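Local coordinates for periplasmic binding protein (Roseiflexus sp. RS-1, PDB 5GJ3) that binds two heme molecules in the periplasm and probably hands them to a membrane transporter for bacterial heme uptake, at residues G69-G74 / I91-P96; R151-Q156 / E210-V215. One frame throughout, in Å; residues are numbered along the deposited sequence.

Overall arrangement
The two contacts lie about 28 Å apart between centres, on opposite sides of the centre of the chain, and share no strand or helix. Contact 1 joins neighbouring strands of the parallel sheet formed by 28-31, 8-10, 66-70 and 89-92; it is partly buried, with Gly69 and Asp70 inside, and its chemistry is anionic, two aspartates meeting on a zinc ion. Contact 2 lies at the surface, where the hairpin between strands 144-151 and 155-159 meets the end of helix 206-211, and one backbone-to-hydroxyl hydrogen bond crosses it. Its charged group is an arginine laid on heme, whereas the side chain of Asp94 in contact 1 lies about 7 Å from a heme.

Contact 1 (G69-G74 / I91-P96); sequences GDEAAG and ITADPP. With ZN (zinc ion), chain D.
Gly69 and Asp70 pair in parallel with Ile91 and Thr92, the CA atoms of Asp70 and Thr92 lying 4.4 Å apart, and Thr92 N donates to Gly69 O at 3.0 Å, while the next bond, Glu71 N to Thr92 O, is bent and weak. Where the strands end, the chains stay joined through side chains. Glu71 reaches across with its chain extended beyond CG, and Glu71 OE1 takes the backbone N-H of Asp94 at 2.7 Å; the bond is nearly straight (170°) and arrives on the anti side, tilted out of the carboxylate plane. On the sheet face of Asp70 and Thr92, Asp70 CB rests on Thr92 CG2 at 3.5 Å. Asp94 turns CG anti to its backbone N (chi1 -170°), which carries its carboxylate back to the metal, and Asp70 OD2 and Asp94 OD2 each bind zinc at 2.0 Å. Their planes stand 38° apart. Asp70 OD1 accepts from Ala72 N, an Asx turn that steadies this carboxylate, and probably also from the zinc-bound water. On the other face, Ile91 CG2 packs 3.5 Å from Asp70 C, and its CD1 lies near the Gly69 carbonyl and Ala73 CB. With an alanine at Ile91, this cover over the Gly69-Asp70 backbone and the methyl of Ala73 would probably be lost, opening a gap beneath the turn. These strands belong to a beta-alpha-beta unit with helix 76-84. Asp14 completes the protein ligands of the zinc, and Lys104 forms a salt bridge with Asp94 OD1. Asp70 OD2 and Asp94 OD2 approach to 3.2 Å because both bind the same zinc, which, together with Lys104 on the other oxygen of Asp94, probably offsets the repulsion of the gathered carboxylates.

Contact 2 (R151-Q156 / E210-V215); sequences RGTDVQ and ESVGGV. With HEM (protoporphyrin IX containing Fe), chain C.
Ser211 OG sits between its own backbone N and carbonyl carbon (chi1 83°), facing Gly152, while the Arg151 chain bends at chi3 (73°) to lay its guanidinium over a heme whose pocket it lines. Ser211 OG accepts the Gly152 N-H at 2.9 Å in a nearly straight bond (163°). The same hydroxyl is hydrogen-bonded to Gly208 O, one turn back in its helix, so the serine ties the helix to the hairpin. Beside it, Gly152 CA makes a C-H contact with Ser211 O at 3.2 Å, and Val212 CG1 lies against the Gly152 carbonyl carbon at 3.8 Å. HEM C2D lies 3.4 Å above the centre of the Arg151 guanidinium plane, Val155 CG2 lies against the opposite face, toward its rim, and Arg151 CD passes 3.0 Å from propionate oxygen HEM O1A. Arg151 NH2 makes a weak hydrogen bond to Tyr149 OH, another residue of this pocket. A type I turn from Gly152 to Val155 links strands 144-151 and 155-159; Gly152 enters it with positive phi. Helix 206-211, which packs against the hairpin through Ser211, ends in a Schellman motif with Gly213 as C-prime residue, before helix 214-218, and Val212 touches Leu150 of strand 144-151.

Contact 1 (G69-G74 / I91-P96)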
loop_
_atom_site.group_PDB
_atom_site.type_symbol
_atom_site.label_atom_id
_atom_site.label_comp_id
_atom_site.label_asym_id
_atom_site.label_seq_id
_atom_site.Cartn_x
_atom_site.Cartn_y
_atom_site.Cartn_z
ATOM N N GLY A 69 -12.818 -3.749 8.765
ATOM C CA GLY A 69 -12.106 -3.744 7.440
ATOM C C GLY A 69 -12.378 -2.424 6.723
ATOM O O GLY A 69 -12.963 -1.491 7.303
ATOM N N ASP A 70 -11.931 -2.306 5.487
ATOM C CA ASP A 70 -12.236 -1.096 4.760
ATOM C C ASP A 70 -12.808 -1.521 3.424
ATOM O O ASP A 70 -13.124 -2.731 3.223
ATOM C CB ASP A 70 -11.012 -0.184 4.674
ATOM C CG ASP A 70 -9.891 -0.768 3.825
ATOM O OD1 ASP A 70 -10.105 -1.620 2.927
ATOM O OD2 ASP A 70 -8.756 -0.346 4.063
ATOM N N GLU A 71 -13.027 -0.560 2.540
ATOM C CA GLU A 71 -13.778 -0.801 1.299
ATOM C C GLU A 71 -13.196 -1.863 0.361
ATOM O O GLU A 71 -13.931 -2.354 -0.482
ATOM C CB GLU A 71 -14.036 0.512 0.508
ATOM C CG GLU A 71 -12.759 1.198 0.018
ATOM C CD GLU A 71 -13.038 2.486 -0.769
ATOM O OE1 GLU A 71 -13.052 3.622 -0.203
ATOM O OE2 GLU A 71 -13.267 2.353 -1.987
ATOM N N ALA A 72 -11.916 -2.222 0.496
ATOM C CA ALA A 72 -11.358 -3.333 -0.281
ATOM C C ALA A 72 -11.896 -4.712 0.143
ATOM O O ALA A 72 -11.774 -5.666 -0.637
ATOM C CB ALA A 72 -9.824 -3.340 -0.252
ATOM N N ALA A 73 -12.488 -4.831 1.342
ATOM C CA ALA A 73 -12.930 -6.116 1.848
ATOM C C ALA A 73 -14.098 -6.629 1.040
ATOM O O ALA A 73 -15.067 -5.905 0.768
ATOM C CB ALA A 73 -13.362 -6.013 3.343
ATOM N N GLY A 74 -14.044 -7.904 0.694
ATOM C CA GLY A 74 -15.151 -8.554 -0.024
ATOM C C GLY A 74 -14.991 -10.070 -0.122
ATOM O O GLY A 74 -13.984 -10.625 0.324
ATOM N N ILE A 91 -16.966 -1.073 8.429
ATOM C CA ILE A 91 -16.141 -0.939 7.247
ATOM C C ILE A 91 -15.919 0.557 7.018
ATOM O O ILE A 91 -16.858 1.325 7.078
ATOM C CB ILE A 91 -16.847 -1.501 5.985
ATOM C CG1 ILE A 91 -17.066 -3.035 6.107
ATOM C CG2 ILE A 91 -16.074 -1.134 4.662
ATOM C CD1 ILE A 91 -15.766 -3.831 6.157
ATOM N N THR A 92 -14.675 0.952 6.776
ATOM C CA THR A 92 -14.369 2.339 6.464
ATOM C C THR A 92 -13.954 2.586 4.992
ATOM O O THR A 92 -13.578 1.663 4.264
ATOM C CB THR A 92 -13.240 2.832 7.403
ATOM O OG1 THR A 92 -13.209 4.264 7.380
ATOM C CG2 THR A 92 -11.871 2.249 6.974
ATOM N N ALA A 93 -14.014 3.835 4.548
ATOM C CA ALA A 93 -13.521 4.194 3.195
ATOM C C ALA A 93 -12.016 4.040 3.139
ATOM O O ALA A 93 -11.320 4.149 4.167
ATOM C CB ALA A 93 -13.912 5.635 2.832
ATOM N N ASP A 94 -11.488 3.828 1.943
ATOM C CA ASP A 94 -10.020 3.856 1.763
ATOM C C ASP A 94 -9.669 4.521 0.433
ATOM O O ASP A 94 -9.213 3.820 -0.465
ATOM C CB ASP A 94 -9.472 2.416 1.782
ATOM C CG ASP A 94 -7.927 2.351 1.835
ATOM O OD1 ASP A 94 -7.221 3.392 2.067
ATOM O OD2 ASP A 94 -7.434 1.220 1.646
ATOM N N PRO A 95 -9.922 5.842 0.291
ATOM C CA PRO A 95 -9.657 6.610 -0.930
ATOM C C PRO A 95 -8.131 6.663 -1.261
ATOM O O PRO A 95 -7.294 6.515 -0.360
ATOM C CB PRO A 95 -10.184 8.006 -0.565
ATOM C CG PRO A 95 -9.955 8.089 0.936
ATOM C CD PRO A 95 -10.431 6.716 1.361
ATOM N N PRO A 96 -7.773 6.863 -2.544
ATOM C CA PRO A 96 -6.379 7.145 -2.950
ATOM C C PRO A 96 -6.010 8.606 -2.623
ATOM O O PRO A 96 -6.022 9.465 -3.495
ATOM C CB PRO A 96 -6.416 6.886 -4.463
ATOM C CG PRO A 96 -7.830 7.256 -4.847
ATOM C CD PRO A 96 -8.678 6.754 -3.707
HETATM ZN ZN ZN D . -7.227 -0.505 2.731
HETATM O O HOH W 1 -7.334 -2.250 1.868
#

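Contact 2 (R151-Q156 / E210-V215)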
loop_
_atom_site.group_PDB
_atom_site.type_symbol
_atom_site.label_atom_id
_atom_site.label_comp_id
_atom_site.label_asym_id
_atom_site.label_seq_id
_atom_site.Cartn_x
_atom_site.Cartn_y
_atom_site.Cartn_z
ATOM N N ARG A 151 4.184 -9.724 -12.456
ATOM C CA ARG A 151 3.877 -11.028 -11.906
ATOM C C ARG A 151 4.424 -12.022 -12.899
ATOM O O ARG A 151 3.697 -12.491 -13.761
ATOM C CB ARG A 151 2.380 -11.211 -11.675
ATOM C CG ARG A 151 2.119 -12.226 -10.563
ATOM C CD ARG A 151 0.669 -12.209 -10.097
ATOM N NE ARG A 151 -0.219 -12.817 -11.068
ATOM C CZ ARG A 151 -1.111 -12.166 -11.811
ATOM N NH1 ARG A 151 -1.870 -12.850 -12.667
ATOM N NH2 ARG A 151 -1.272 -10.845 -11.699
ATOM N N GLY A 152 5.741 -12.243 -12.790
ATOM C CA GLY A 152 6.526 -12.926 -13.803
ATOM C C GLY A 152 6.505 -12.168 -15.115
ATOM O O GLY A 152 5.866 -11.124 -15.262
ATOM N N THR A 153 7.192 -12.723 -16.097
ATOM C CA THR A 153 7.252 -12.127 -17.437
ATOM C C THR A 153 5.892 -12.127 -18.167
ATOM O O THR A 153 5.692 -11.380 -19.113
ATOM C CB THR A 153 8.439 -12.720 -18.235
ATOM O OG1 THR A 153 9.613 -11.972 -17.876
ATOM C CG2 THR A 153 8.229 -12.652 -19.733
ATOM N N ASP A 154 4.933 -12.894 -17.670
ATOM C CA ASP A 154 3.604 -12.870 -18.247
ATOM C C ASP A 154 2.781 -11.595 -18.001
ATOM O O ASP A 154 1.970 -11.193 -18.843
ATOM C CB ASP A 154 2.852 -14.084 -17.743
ATOM C CG ASP A 154 3.353 -15.365 -18.390
ATOM O OD1 ASP A 154 3.647 -15.313 -19.604
ATOM O OD2 ASP A 154 3.466 -16.408 -17.701
ATOM N N VAL A 155 2.985 -10.952 -16.856
ATOM C CA VAL A 155 2.078 -9.867 -16.423
ATOM C C VAL A 155 2.903 -8.607 -16.188
ATOM O O VAL A 155 3.851 -8.643 -15.400
ATOM C CB VAL A 155 1.292 -10.284 -15.149
ATOM C CG1 VAL A 155 0.631 -9.072 -14.465
ATOM C CG2 VAL A 155 0.261 -11.359 -15.508
ATOM N N GLN A 156 2.580 -7.534 -16.924
ATOM C CA GLN A 156 3.299 -6.257 -16.831
ATOM C C GLN A 156 2.317 -5.122 -17.024
ATOM O O GLN A 156 1.798 -4.903 -18.130
ATOM C CB GLN A 156 4.438 -6.197 -17.861
ATOM C CG GLN A 156 5.536 -7.200 -17.537
ATOM C CD GLN A 156 6.205 -7.790 -18.739
ATOM O OE1 GLN A 156 6.602 -8.953 -18.716
ATOM N NE2 GLN A 156 6.402 -6.989 -19.769
ATOM N N GLU A 210 11.408 -9.800 -7.705
ATOM C CA GLU A 210 11.808 -11.199 -7.584
ATOM C C GLU A 210 11.158 -12.090 -8.676
ATOM O O GLU A 210 11.850 -12.881 -9.315
ATOM C CB GLU A 210 11.553 -11.738 -6.170
ATOM C CG GLU A 210 12.609 -12.757 -5.765
ATOM C CD GLU A 210 12.169 -13.680 -4.625
ATOM O OE1 GLU A 210 11.203 -13.345 -3.888
ATOM O OE2 GLU A 210 12.807 -14.753 -4.477
ATOM N N SER A 211 9.853 -11.947 -8.903
ATOM C CA SER A 211 9.161 -12.731 -9.930
ATOM C C SER A 211 9.680 -12.580 -11.387
ATOM O O SER A 211 9.301 -13.370 -12.231
ATOM C CB SER A 211 7.693 -12.384 -9.951
ATOM O OG SER A 211 7.548 -11.221 -10.721
ATOM N N VAL A 212 10.467 -11.539 -11.710
ATOM C CA VAL A 212 11.059 -11.443 -13.060
ATOM C C VAL A 212 12.546 -11.774 -13.067
ATOM O O VAL A 212 13.210 -11.550 -14.060
ATOM C CB VAL A 212 10.799 -10.047 -13.763
ATOM C CG1 VAL A 212 9.315 -9.822 -13.990
ATOM C CG2 VAL A 212 11.433 -8.886 -12.993
ATOM N N GLY A 213 13.106 -12.245 -11.954
ATOM C CA GLY A 213 14.549 -12.525 -11.910
ATOM C C GLY A 213 15.428 -11.377 -11.441
ATOM O O GLY A 213 16.604 -11.287 -11.860
ATOM N N GLY A 214 14.896 -10.469 -10.603
ATOM C CA GLY A 214 15.731 -9.374 -10.085
ATOM C C GLY A 214 15.985 -8.322 -11.156
ATOM O O GLY A 214 15.353 -8.379 -12.205
ATOM N N VAL A 215 16.880 -7.357 -10.884
ATOM C CA VAL A 215 17.193 -6.260 -11.812
ATOM C C VAL A 215 17.650 -6.801 -13.186
ATOM O O VAL A 215 17.206 -6.333 -14.248
ATOM C CB VAL A 215 18.219 -5.260 -11.212
ATOM C CG1 VAL A 215 18.618 -4.215 -12.242
ATOM C CG2 VAL A 215 17.638 -4.542 -9.977
HETATM C CHA HEM C . -1.092 -12.252 -7.162
HETATM C CHB HEM C . -0.128 -7.938 -5.127
HETATM C CHC HEM C . -3.267 -5.686 -8.154
HETATM C CHD HEM C . -4.397 -10.053 -9.991
HETATM C C1A HEM C . -0.608 -11.259 -6.349
HETATM C C2A HEM C . 0.226 -11.501 -5.225
HETATM C C3A HEM C . 0.485 -10.285 -4.655
HETATM C C4A HEM C . -0.187 -9.302 -5.420
HETATM C CMA HEM C . 1.364 -10.007 -3.436
HETATM C CAA HEM C . 0.719 -12.869 -4.743
HETATM C CBA HEM C . 2.204 -13.124 -5.055
HETATM C CGA HEM C . 2.486 -13.415 -6.513
HETATM O O1A HEM C . 1.683 -13.131 -7.425
HETATM O O2A HEM C . 3.566 -13.934 -6.854
HETATM C C1B HEM C . -0.916 -6.959 -5.775
HETATM C C2B HEM C . -0.889 -5.575 -5.412
HETATM C C3B HEM C . -1.768 -4.927 -6.221
HETATM C C4B HEM C . -2.346 -5.967 -7.135
HETATM C CMB HEM C . -0.041 -4.974 -4.316
HETATM C CAB HEM C . -2.101 -3.494 -6.247
HETATM C CBB HEM C . -1.329 -2.691 -6.940
HETATM C C1C HEM C . -3.891 -6.691 -8.913
HETATM C C2C HEM C . -4.999 -6.495 -9.756
HETATM C C3C HEM C . -5.326 -7.750 -10.299
HETATM C C4C HEM C . -4.397 -8.688 -9.750
HETATM C CMC HEM C . -5.640 -5.144 -10.011
HETATM C CAC HEM C . -6.394 -8.147 -11.271
HETATM C CBC HEM C . -7.019 -7.311 -12.091
HETATM C C1D HEM C . -3.585 -10.967 -9.309
HETATM C C2D HEM C . -3.679 -12.425 -9.590
HETATM C C3D HEM C . -2.747 -13.046 -8.811
HETATM C C4D HEM C . -2.103 -11.951 -8.065
HETATM C CMD HEM C . -4.653 -13.050 -10.561
HETATM C CAD HEM C . -2.429 -14.534 -8.702
HETATM C CBD HEM C . -3.235 -15.321 -7.635
HETATM C CGD HEM C . -2.703 -16.747 -7.505
HETATM O O1D HEM C . -3.079 -17.566 -6.614
HETATM O O2D HEM C . -1.843 -17.178 -8.309
HETATM N NA HEM C . -0.859 -9.887 -6.481
HETATM N NB HEM C . -1.725 -7.122 -6.824
HETATM N NC HEM C . -3.535 -8.032 -8.918
HETATM N ND HEM C . -2.564 -10.720 -8.469
HETATM FE FE HEM C . -2.138 -8.999 -7.716
#